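Local coordinates for ankyrin repeat and SOCS box protein 11 (Homo sapiens, PDB 4UUC), which serves as the substrate-recognition subunit of a cullin-5-RING E3 ubiquitin ligase that targets BIK, DIRAS2 and RPN1, the chain here being the subunit's ankyrin repeat domain, at residues Thr137-Ala142 with Asp168-Ala173. Sequence-based numbering, arbitrary orientation.
Sequences TPLYVA and DTPLHA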
# COMPACT_ATOMS: atom_id res chain seq x y z
N THR A 137 4.59 -0.09 -9.64
CA THR A 137 3.21 -0.54 -9.56
C THR A 137 2.97 -1.31 -8.27
O THR A 137 3.93 -1.69 -7.58
CB THR A 137 2.88 -1.47 -10.73
OG1 THR A 137 3.79 -2.57 -10.69
CG2 THR A 137 3.02 -0.74 -12.07
N PRO A 138 1.70 -1.57 -7.93
CA PRO A 138 1.42 -2.41 -6.76
C PRO A 138 2.09 -3.79 -6.86
O PRO A 138 2.60 -4.29 -5.86
CB PRO A 138 -0.10 -2.52 -6.77
CG PRO A 138 -0.56 -1.26 -7.43
CD PRO A 138 0.46 -0.99 -8.49
N LEU A 139 2.09 -4.39 -8.04
CA LEU A 139 2.73 -5.69 -8.21
C LEU A 139 4.23 -5.60 -7.94
O LEU A 139 4.80 -6.49 -7.31
CB LEU A 139 2.48 -6.24 -9.62
CG LEU A 139 3.12 -7.60 -9.92
CD1 LEU A 139 2.59 -8.68 -8.98
CD2 LEU A 139 2.86 -7.97 -11.37
N TYR A 140 4.85 -4.53 -8.41
CA TYR A 140 6.28 -4.32 -8.20
C TYR A 140 6.62 -4.21 -6.71
O TYR A 140 7.60 -4.78 -6.24
CB TYR A 140 6.73 -3.07 -8.94
CG TYR A 140 8.22 -2.82 -8.88
CD1 TYR A 140 9.08 -3.42 -9.78
CD2 TYR A 140 8.75 -1.97 -7.92
CE1 TYR A 140 10.44 -3.18 -9.73
CE2 TYR A 140 10.11 -1.73 -7.86
CZ TYR A 140 10.95 -2.33 -8.76
OH TYR A 140 12.30 -2.08 -8.68
N VAL A 141 5.80 -3.46 -5.98
CA VAL A 141 5.97 -3.32 -4.54
C VAL A 141 5.80 -4.67 -3.85
O VAL A 141 6.60 -5.04 -2.99
CB VAL A 141 4.97 -2.30 -3.95
CG1 VAL A 141 5.05 -2.26 -2.43
CG2 VAL A 141 5.22 -0.91 -4.54
N ALA A 142 4.76 -5.41 -4.24
CA ALA A 142 4.50 -6.73 -3.68
C ALA A 142 5.71 -7.65 -3.85
O ALA A 142 6.07 -8.40 -2.94
CB ALA A 142 3.27 -7.35 -4.34
N ASP A 168 12.56 -1.64 -14.63
CA ASP A 168 12.70 -2.70 -13.64
C ASP A 168 11.35 -3.40 -13.49
O ASP A 168 10.41 -2.84 -12.93
CB ASP A 168 13.18 -2.13 -12.30
CG ASP A 168 14.09 -3.08 -11.54
OD1 ASP A 168 15.07 -3.60 -12.13
OD2 ASP A 168 13.85 -3.31 -10.34
N THR A 169 11.25 -4.62 -14.02
CA THR A 169 10.00 -5.36 -13.97
C THR A 169 9.82 -5.97 -12.58
O THR A 169 10.78 -6.04 -11.81
CB THR A 169 9.95 -6.49 -15.03
OG1 THR A 169 10.82 -7.56 -14.64
CG2 THR A 169 10.36 -5.97 -16.41
N PRO A 170 8.59 -6.39 -12.24
CA PRO A 170 8.36 -7.12 -10.99
C PRO A 170 9.27 -8.33 -10.83
O PRO A 170 9.67 -8.65 -9.71
CB PRO A 170 6.89 -7.54 -11.10
CG PRO A 170 6.28 -6.47 -11.94
CD PRO A 170 7.33 -6.13 -12.96
N LEU A 171 9.61 -8.98 -11.94
CA LEU A 171 10.50 -10.14 -11.89
C LEU A 171 11.92 -9.71 -11.50
O LEU A 171 12.59 -10.42 -10.75
CB LEU A 171 10.52 -10.87 -13.24
CG LEU A 171 11.29 -12.19 -13.26
CD1 LEU A 171 10.55 -13.27 -12.46
CD2 LEU A 171 11.53 -12.65 -14.68
N HIS A 172 12.37 -8.56 -11.99
CA HIS A 172 13.67 -8.03 -11.58
C HIS A 172 13.70 -7.79 -10.08
O HIS A 172 14.67 -8.13 -9.41
CB HIS A 172 14.00 -6.72 -12.32
CG HIS A 172 14.43 -6.91 -13.74
ND1 HIS A 172 13.64 -6.54 -14.80
CD2 HIS A 172 15.56 -7.43 -14.27
CE1 HIS A 172 14.26 -6.83 -15.93
NE2 HIS A 172 15.43 -7.37 -15.64
N ALA A 173 12.63 -7.19 -9.56
CA ALA A 173 12.51 -6.94 -8.13
C ALA A 173 12.53 -8.26 -7.35
O ALA A 173 13.22 -8.38 -6.34
CB ALA A 173 11.25 -6.18 -7.82
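Y140 reaches across from helix 138-144 to the start of helix 170-175 and donates a hydrogen bond from its hydroxyl to D168, OH to OD2 2.6 Å. The bond uses the anti lone pair of OD2, and the ring and carboxylate planes stand 68° apart. Because CG lies anti to the backbone N (chi1 -175°), the ring extends to the N-terminal end of helix 170-175, where the CB of A173 sits over one face, 4.1 Å from the ring centroid, in a CH-pi contact. At its edge the ring meets backbone, CE1 of Y140 lying 3.6 Å from the carbonyl O of T169 and CD1 3.9 Å from P170 N; the CA atoms of Y140 and P170 are 4.5 Å apart. D168 OD2 is also in a salt bridge with R176, while OD1 accepts a hydrogen bond from N197. Were Y140 an alanine, OD2 of D168 would probably lose its hydroxyl donor and the methyl of A173 the ring against it. Alongside, P170 meets L139 at about a right angle, ring CG against CD2 at 3.8 Å, and L139 continues onto L186 of helix 180-188. A threonine N-cap starts each helix: T137 OG1 accepts from Y140 N and T169 OG1 from H172 N, and T169 and H172 complete a capping box. The pairing of ANK 5 with ANK 6 thus illustrates ankyrin stacking, Thr-Pro-Leu segments opening first helices packed side by side.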